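Local coordinates for protein cleavage stimulation factor 77 (Encephalitozoon cuniculi, PDB 2UY1) that probably takes part in mRNA 3'-end processing as a helical-repeat subunit of the cleavage stimulation factor, and may bind mRNA, at residues Q228-I240 with F247-E259. Sequence-based numbering, arbitrary orientation.
Sequences QKEKAKKVVERGI and FLSLYYGLVMDEE
Tyr252, on helix 247-255, fits as a knob among Lys233, Val236, Glu237 and Ile240 of helix 229-242, joining two consecutive helices that run antiparallel; the axes of 229-240 and 247-255 come within 9.5 Å of each other, at 150° between their N-to-C directions. With CG anti to the backbone N (chi1 -169°), the Tyr252 ring is carried across to Glu237 and to Lys233, whose CG meets the ring edge at CE1. The Tyr252 hydroxyl donates a hydrogen bond to Glu237 OE2, so short that its exact length is doubtful, with the carboxylate plane turned 76° from the ring. Val236 splits its two methyls: CG1 packs on Tyr252 CD1, while CG2 lies 3.7 Å from Tyr251 CE2, in the plane of that ring, and meets Met256 CE tip to tip. Tyr251 turns its hydroxyl to Glu221 and Ser220 of helix 213-225. Extended lysines hydrogen-bond to backbone carbonyls at the end of helix 247-255: Lys229 NZ reaches Val255 O at 2.9 Å, and Lys233 NZ lies 2.8 Å from Met256 O. The Lys233 ammonium also forms a salt bridge with Glu258 OE2, on the anti side of the carboxylate. Antiparallel neighbours packed in this way are typical of the HAT (half-a-TPR) repeats of the Suf family.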
ATOM      1  N   GLN B 228      35.468  18.299 -17.302  1.00 30.49           N
ATOM      2  CA  GLN B 228      35.104  19.075 -18.513  1.00 30.49           C
ATOM      3  C   GLN B 228      33.664  19.633 -18.472  1.00 30.14           C
ATOM      4  O   GLN B 228      32.900  19.487 -19.432  1.00 28.71           O
ATOM      5  CB  GLN B 228      35.401  18.294 -19.827  1.00 30.10           C
ATOM      6  CG  GLN B 228      36.865  18.278 -20.220  1.00 29.71           C
ATOM      7  CD  GLN B 228      37.253  17.152 -21.192  1.00 33.33           C
ATOM      8  OE1 GLN B 228      36.579  16.892 -22.224  1.00 33.31           O
ATOM      9  NE2 GLN B 228      38.377  16.480 -20.872  1.00 35.37           N
ATOM     10  N   LYS B 229      33.329  20.286 -17.358  1.00 30.03           N
ATOM     11  CA  LYS B 229      32.011  20.867 -17.136  1.00 31.04           C
ATOM     12  C   LYS B 229      31.566  21.958 -18.117  1.00 31.57           C
ATOM     13  O   LYS B 229      30.382  22.052 -18.417  1.00 31.62           O
ATOM     14  CB  LYS B 229      31.872  21.371 -15.698  1.00 31.16           C
ATOM     15  CG  LYS B 229      30.477  21.874 -15.366  1.00 30.51           C
ATOM     16  CD  LYS B 229      30.226  21.837 -13.857  1.00 30.62           C
ATOM     17  CE  LYS B 229      28.882  22.400 -13.472  1.00 29.66           C
ATOM     18  NZ  LYS B 229      28.661  22.171 -11.986  1.00 32.16           N
ATOM     19  N   GLU B 230      32.489  22.785 -18.592  1.00 32.07           N
ATOM     20  CA  GLU B 230      32.182  23.716 -19.674  1.00 32.58           C
ATOM     21  C   GLU B 230      31.690  22.973 -20.937  1.00 32.34           C
ATOM     22  O   GLU B 230      30.697  23.376 -21.543  1.00 30.64           O
ATOM     23  CB  GLU B 230      33.386  24.625 -19.972  1.00 33.31           C
ATOM     24  CG  GLU B 230      33.495  25.806 -19.022  1.00 37.94           C
ATOM     25  CD  GLU B 230      34.925  26.360 -18.917  1.00 47.33           C
ATOM     26  OE1 GLU B 230      35.363  27.121 -19.829  1.00 49.83           O
ATOM     27  OE2 GLU B 230      35.614  26.040 -17.919  1.00 47.14           O
ATOM     28  N   LYS B 231      32.372  21.884 -21.315  1.00 31.58           N
ATOM     29  CA  LYS B 231      31.896  21.038 -22.428  1.00 32.57           C
ATOM     30  C   LYS B 231      30.549  20.402 -22.075  1.00 31.18           C
ATOM     31  O   LYS B 231      29.670  20.325 -22.917  1.00 30.98           O
ATOM     32  CB  LYS B 231      32.949  19.985 -22.846  1.00 32.89           C
ATOM     33  CG  LYS B 231      32.644  19.242 -24.169  1.00 35.39           C
ATOM     34  CD  LYS B 231      33.854  18.426 -24.720  1.00 35.83           C
ATOM     35  CE  LYS B 231      33.414  17.286 -25.672  1.00 38.10           C
ATOM     36  NZ  LYS B 231      32.134  17.539 -26.525  1.00 40.86           N
ATOM     37  N   ALA B 232      30.366  20.000 -20.817  1.00 30.82           N
ATOM     38  CA  ALA B 232      29.076  19.425 -20.381  1.00 30.57           C
ATOM     39  C   ALA B 232      27.900  20.390 -20.595  1.00 30.11           C
ATOM     40  O   ALA B 232      26.813  19.968 -21.028  1.00 28.47           O
ATOM     41  CB  ALA B 232      29.144  18.993 -18.909  1.00 29.92           C
ATOM     42  N   LYS B 233      28.117  21.679 -20.276  1.00 30.69           N
ATOM     43  CA  LYS B 233      27.046  22.704 -20.332  1.00 30.50           C
ATOM     44  C   LYS B 233      26.576  22.897 -21.743  1.00 31.37           C
ATOM     45  O   LYS B 233      25.405  23.124 -22.001  1.00 31.42           O
ATOM     46  CB  LYS B 233      27.545  24.056 -19.787  1.00 31.91           C
ATOM     47  CG  LYS B 233      26.453  25.175 -19.706  1.00 29.57           C
ATOM     48  CD  LYS B 233      26.876  26.272 -18.716  1.00 29.62           C
ATOM     49  CE  LYS B 233      25.850  27.383 -18.533  1.00 28.29           C
ATOM     50  NZ  LYS B 233      26.042  28.191 -17.229  1.00 23.49           N
ATOM     51  N   LYS B 234      27.516  22.796 -22.670  1.00 31.69           N
ATOM     52  CA  LYS B 234      27.219  22.931 -24.069  1.00 31.27           C
ATOM     53  C   LYS B 234      26.411  21.743 -24.569  1.00 30.05           C
ATOM     54  O   LYS B 234      25.470  21.932 -25.348  1.00 28.75           O
ATOM     55  CB  LYS B 234      28.511  23.173 -24.886  1.00 32.26           C
ATOM     56  CG  LYS B 234      28.957  24.655 -24.861  1.00 34.87           C
ATOM     57  CD  LYS B 234      30.256  24.936 -24.085  1.00 37.59           C
ATOM     58  CE  LYS B 234      31.001  26.187 -24.644  1.00 37.52           C
ATOM     59  NZ  LYS B 234      32.016  26.789 -23.666  1.00 40.12           N
ATOM     60  N   VAL B 235      26.767  20.534 -24.102  1.00 29.12           N
ATOM     61  CA  VAL B 235      26.018  19.268 -24.438  1.00 28.41           C
ATOM     62  C   VAL B 235      24.541  19.352 -23.955  1.00 27.34           C
ATOM     63  O   VAL B 235      23.640  18.871 -24.634  1.00 27.60           O
ATOM     64  CB  VAL B 235      26.694  17.984 -23.823  1.00 28.86           C
ATOM     65  CG1 VAL B 235      25.849  16.722 -24.068  1.00 26.84           C
ATOM     66  CG2 VAL B 235      28.091  17.759 -24.380  1.00 27.55           C
ATOM     67  N   VAL B 236      24.324  19.970 -22.792  1.00 26.27           N
ATOM     68  CA  VAL B 236      22.982  20.118 -22.208  1.00 27.31           C
ATOM     69  C   VAL B 236      22.146  21.119 -22.980  1.00 27.52           C
ATOM     70  O   VAL B 236      20.967  20.846 -23.275  1.00 27.81           O
ATOM     71  CB  VAL B 236      22.979  20.522 -20.729  1.00 26.70           C
ATOM     72  CG1 VAL B 236      21.537  20.669 -20.236  1.00 27.32           C
ATOM     73  CG2 VAL B 236      23.707  19.487 -19.882  1.00 27.61           C
ATOM     74  N   GLU B 237      22.751  22.278 -23.283  1.00 27.42           N
ATOM     75  CA  GLU B 237      22.122  23.311 -24.144  1.00 27.70           C
ATOM     76  C   GLU B 237      21.707  22.670 -25.453  1.00 27.97           C
ATOM     77  O   GLU B 237      20.604  22.849 -25.936  1.00 27.27           O
ATOM     78  CB  GLU B 237      23.116  24.441 -24.400  1.00 27.67           C
ATOM     79  CG  GLU B 237      23.221  25.372 -23.223  1.00 25.66           C
ATOM     80  CD  GLU B 237      24.467  26.221 -23.158  1.00 29.18           C
ATOM     81  OE1 GLU B 237      25.227  26.289 -24.152  1.00 28.52           O
ATOM     82  OE2 GLU B 237      24.674  26.862 -22.090  1.00 28.99           O
ATOM     83  N   ARG B 238      22.588  21.852 -26.005  1.00 28.73           N
ATOM     84  CA  ARG B 238      22.266  21.177 -27.227  1.00 29.19           C
ATOM     85  C   ARG B 238      21.135  20.208 -27.000  1.00 29.70           C
ATOM     86  O   ARG B 238      20.212  20.163 -27.799  1.00 30.30           O
ATOM     87  CB  ARG B 238      23.506  20.457 -27.718  1.00 31.32           C
ATOM     88  CG  ARG B 238      23.296  19.643 -28.926  1.00 34.25           C
ATOM     89  CD  ARG B 238      24.656  19.317 -29.451  1.00 40.84           C
ATOM     90  NE  ARG B 238      24.648  17.958 -29.963  1.00 46.78           N
ATOM     91  CZ  ARG B 238      25.695  17.142 -29.934  1.00 47.70           C
ATOM     92  NH1 ARG B 238      26.865  17.546 -29.421  1.00 47.45           N
ATOM     93  NH2 ARG B 238      25.558  15.917 -30.423  1.00 48.88           N
ATOM     94  N   GLY B 239      21.186  19.428 -25.895  1.00 28.43           N
ATOM     95  CA  GLY B 239      20.132  18.509 -25.600  1.00 25.49           C
ATOM     96  C   GLY B 239      18.800  19.202 -25.444  1.00 24.66           C
ATOM     97  O   GLY B 239      17.775  18.680 -25.845  1.00 22.19           O
ATOM     98  N   ILE B 240      18.822  20.381 -24.864  1.00 26.50           N
ATOM     99  CA  ILE B 240      17.601  21.192 -24.675  1.00 29.16           C
ATOM    100  C   ILE B 240      16.978  21.672 -26.020  1.00 32.15           C
ATOM    101  O   ILE B 240      15.741  21.833 -26.150  1.00 32.67           O
ATOM    102  CB  ILE B 240      17.901  22.381 -23.767  1.00 29.22           C
ATOM    103  CG1 ILE B 240      17.957  21.907 -22.322  1.00 27.96           C
ATOM    104  CG2 ILE B 240      16.795  23.441 -23.843  1.00 29.72           C
ATOM    105  CD1 ILE B 240      18.517  22.915 -21.375  1.00 27.51           C
ATOM    106  N   PHE B 247      12.972  17.737 -17.749  1.00 25.69           N
ATOM    107  CA  PHE B 247      14.186  17.235 -17.025  1.00 24.81           C
ATOM    108  C   PHE B 247      15.497  18.028 -17.309  1.00 24.39           C
ATOM    109  O   PHE B 247      16.183  18.491 -16.377  1.00 22.99           O
ATOM    110  CB  PHE B 247      14.432  15.714 -17.281  1.00 22.13           C
ATOM    111  CG  PHE B 247      15.670  15.185 -16.614  1.00 23.29           C
ATOM    112  CD1 PHE B 247      15.595  14.585 -15.327  1.00 20.38           C
ATOM    113  CD2 PHE B 247      16.924  15.311 -17.216  1.00 18.39           C
ATOM    114  CE1 PHE B 247      16.742  14.114 -14.711  1.00 20.62           C
ATOM    115  CE2 PHE B 247      18.077  14.861 -16.592  1.00 13.73           C
ATOM    116  CZ  PHE B 247      17.996  14.261 -15.321  1.00 20.18           C
ATOM    117  N   LEU B 248      15.865  18.116 -18.591  1.00 24.51           N
ATOM    118  CA  LEU B 248      17.164  18.687 -18.967  1.00 25.26           C
ATOM    119  C   LEU B 248      17.260  20.153 -18.650  1.00 24.99           C
ATOM    120  O   LEU B 248      18.349  20.634 -18.404  1.00 25.71           O
ATOM    121  CB  LEU B 248      17.502  18.449 -20.470  1.00 25.08           C
ATOM    122  CG  LEU B 248      18.212  17.176 -20.901  1.00 24.43           C
ATOM    123  CD1 LEU B 248      18.570  17.304 -22.377  1.00 29.73           C
ATOM    124  CD2 LEU B 248      19.475  16.885 -20.141  1.00 22.40           C
ATOM    125  N   SER B 249      16.127  20.869 -18.642  1.00 25.81           N
ATOM    126  CA  SER B 249      16.124  22.280 -18.211  1.00 25.57           C
ATOM    127  C   SER B 249      16.305  22.435 -16.712  1.00 25.46           C
ATOM    128  O   SER B 249      16.978  23.379 -16.264  1.00 25.51           O
ATOM    129  CB  SER B 249      14.864  23.010 -18.694  1.00 26.32           C
ATOM    130  OG  SER B 249      14.789  22.966 -20.138  1.00 29.26           O
ATOM    131  N   LEU B 250      15.686  21.534 -15.938  1.00 23.17           N
ATOM    132  CA  LEU B 250      15.851  21.513 -14.487  1.00 21.36           C
ATOM    133  C   LEU B 250      17.279  21.191 -14.053  1.00 20.51           C
ATOM    134  O   LEU B 250      17.830  21.826 -13.124  1.00 19.39           O
ATOM    135  CB  LEU B 250      14.830  20.543 -13.827  1.00 21.98           C
ATOM    136  CG  LEU B 250      13.330  20.823 -13.977  1.00 20.68           C
ATOM    137  CD1 LEU B 250      12.519  19.983 -12.993  1.00 21.13           C
ATOM    138  CD2 LEU B 250      12.993  22.268 -13.744  1.00 15.27           C
ATOM    139  N   TYR B 251      17.869  20.193 -14.719  1.00 18.52           N
ATOM    140  CA  TYR B 251      19.261  19.860 -14.557  1.00 18.93           C
ATOM    141  C   TYR B 251      20.217  21.005 -15.014  1.00 18.71           C
ATOM    142  O   TYR B 251      21.169  21.375 -14.336  1.00 17.95           O
ATOM    143  CB  TYR B 251      19.501  18.603 -15.364  1.00 18.74           C
ATOM    144  CG  TYR B 251      20.933  18.103 -15.453  1.00 20.06           C
ATOM    145  CD1 TYR B 251      21.457  17.251 -14.451  1.00 20.80           C
ATOM    146  CD2 TYR B 251      21.737  18.398 -16.556  1.00 17.16           C
ATOM    147  CE1 TYR B 251      22.762  16.745 -14.536  1.00 19.88           C
ATOM    148  CE2 TYR B 251      23.080  17.873 -16.630  1.00 18.97           C
ATOM    149  CZ  TYR B 251      23.560  17.052 -15.627  1.00 17.67           C
ATOM    150  OH  TYR B 251      24.842  16.528 -15.693  1.00 21.07           O
ATOM    151  N   TYR B 252      19.962  21.552 -16.184  1.00 20.80           N
ATOM    152  CA  TYR B 252      20.629  22.814 -16.607  1.00 20.70           C
ATOM    153  C   TYR B 252      20.510  23.937 -15.552  1.00 21.15           C
ATOM    154  O   TYR B 252      21.496  24.454 -15.104  1.00 21.01           O
ATOM    155  CB  TYR B 252      20.016  23.247 -17.960  1.00 22.66           C
ATOM    156  CG  TYR B 252      20.773  24.384 -18.692  1.00 25.69           C
ATOM    157  CD1 TYR B 252      22.076  24.198 -19.167  1.00 25.02           C
ATOM    158  CD2 TYR B 252      20.149  25.618 -18.933  1.00 27.05           C
ATOM    159  CE1 TYR B 252      22.765  25.260 -19.833  1.00 27.29           C
ATOM    160  CE2 TYR B 252      20.810  26.673 -19.594  1.00 26.14           C
ATOM    161  CZ  TYR B 252      22.115  26.493 -20.044  1.00 28.30           C
ATOM    162  OH  TYR B 252      22.768  27.553 -20.734  1.00 29.13           O
ATOM    163  N   GLY B 253      19.321  24.271 -15.077  1.00 21.12           N
ATOM    164  CA  GLY B 253      19.234  25.366 -14.109  1.00 20.10           C
ATOM    165  C   GLY B 253      20.084  25.076 -12.880  1.00 21.21           C
ATOM    166  O   GLY B 253      20.907  25.886 -12.461  1.00 18.86           O
ATOM    167  N   LEU B 254      19.899  23.884 -12.305  1.00 20.27           N
ATOM    168  CA  LEU B 254      20.555  23.585 -11.053  1.00 21.41           C
ATOM    169  C   LEU B 254      22.048  23.263 -11.170  1.00 22.21           C
ATOM    170  O   LEU B 254      22.837  23.723 -10.355  1.00 23.35           O
ATOM    171  CB  LEU B 254      19.824  22.455 -10.304  1.00 22.35           C
ATOM    172  CG  LEU B 254      20.313  22.146  -8.875  1.00 21.47           C
ATOM    173  CD1 LEU B 254      20.214  23.319  -7.889  1.00 18.84           C
ATOM    174  CD2 LEU B 254      19.547  20.872  -8.374  1.00 23.27           C
ATOM    175  N   VAL B 255      22.413  22.405 -12.097  1.00 22.15           N
ATOM    176  CA  VAL B 255      23.781  21.845 -12.118  1.00 23.45           C
ATOM    177  C   VAL B 255      24.738  22.835 -12.821  1.00 24.51           C
ATOM    178  O   VAL B 255      25.917  22.969 -12.451  1.00 24.05           O
ATOM    179  CB  VAL B 255      23.780  20.476 -12.845  1.00 22.24           C
ATOM    180  CG1 VAL B 255      25.179  20.045 -13.340  1.00 22.22           C
ATOM    181  CG2 VAL B 255      23.148  19.384 -11.954  1.00 24.91           C
ATOM    182  N   MET B 256      24.193  23.530 -13.811  1.00 26.15           N
ATOM    183  CA  MET B 256      24.977  24.495 -14.611  1.00 27.19           C
ATOM    184  C   MET B 256      24.751  25.954 -14.217  1.00 28.21           C
ATOM    185  O   MET B 256      25.253  26.843 -14.921  1.00 29.46           O
ATOM    186  CB  MET B 256      24.638  24.323 -16.080  1.00 26.23           C
ATOM    187  CG  MET B 256      24.663  22.907 -16.515  1.00 26.56           C
ATOM    188  SD  MET B 256      26.329  22.332 -16.478  1.00 25.74           S
ATOM    189  CE  MET B 256      26.160  20.673 -17.153  1.00 27.25           C
ATOM    190  N   ASP B 257      24.020  26.192 -13.123  1.00 27.71           N
ATOM    191  CA  ASP B 257      23.879  27.494 -12.475  1.00 27.18           C
ATOM    192  C   ASP B 257      23.234  28.561 -13.381  1.00 27.02           C
ATOM    193  O   ASP B 257      23.774  29.665 -13.557  1.00 25.78           O
ATOM    194  CB  ASP B 257      25.245  27.966 -11.959  1.00 29.34           C
ATOM    195  CG  ASP B 257      25.150  29.120 -10.966  1.00 32.37           C
ATOM    196  OD1 ASP B 257      24.028  29.437 -10.534  1.00 33.33           O
ATOM    197  OD2 ASP B 257      26.209  29.728 -10.632  1.00 34.43           O
ATOM    198  N   GLU B 258      22.041  28.249 -13.884  1.00 25.98           N
ATOM    199  CA  GLU B 258      21.314  29.159 -14.798  1.00 25.32           C
ATOM    200  C   GLU B 258      19.862  29.445 -14.345  1.00 26.08           C
ATOM    201  O   GLU B 258      18.916  28.803 -14.867  1.00 26.09           O
ATOM    202  CB  GLU B 258      21.318  28.577 -16.197  1.00 25.73           C
ATOM    203  CG  GLU B 258      22.659  28.564 -16.884  1.00 23.86           C
ATOM    204  CD  GLU B 258      23.160  29.976 -17.290  1.00 26.71           C
ATOM    205  OE1 GLU B 258      22.308  30.854 -17.654  1.00 24.12           O
ATOM    206  OE2 GLU B 258      24.394  30.176 -17.233  1.00 23.95           O
ATOM    207  N   GLU B 259      19.687  30.421 -13.429  1.00 25.51           N
ATOM    208  CA  GLU B 259      18.379  30.737 -12.790  1.00 26.57           C
ATOM    209  C   GLU B 259      17.315  31.141 -13.797  1.00 26.98           C
ATOM    210  O   GLU B 259      16.108  31.065 -13.517  1.00 27.91           O
ATOM    211  CB  GLU B 259      18.532  31.841 -11.717  1.00 28.01           C
ATOM    212  CG  GLU B 259      17.412  31.856 -10.688  1.00 24.32           C
ATOM    213  CD  GLU B 259      17.549  32.843  -9.541  1.00 26.93           C
ATOM    214  OE1 GLU B 259      18.651  33.375  -9.261  1.00 30.29           O
ATOM    215  OE2 GLU B 259      16.519  33.066  -8.858  1.00 26.99           O
TER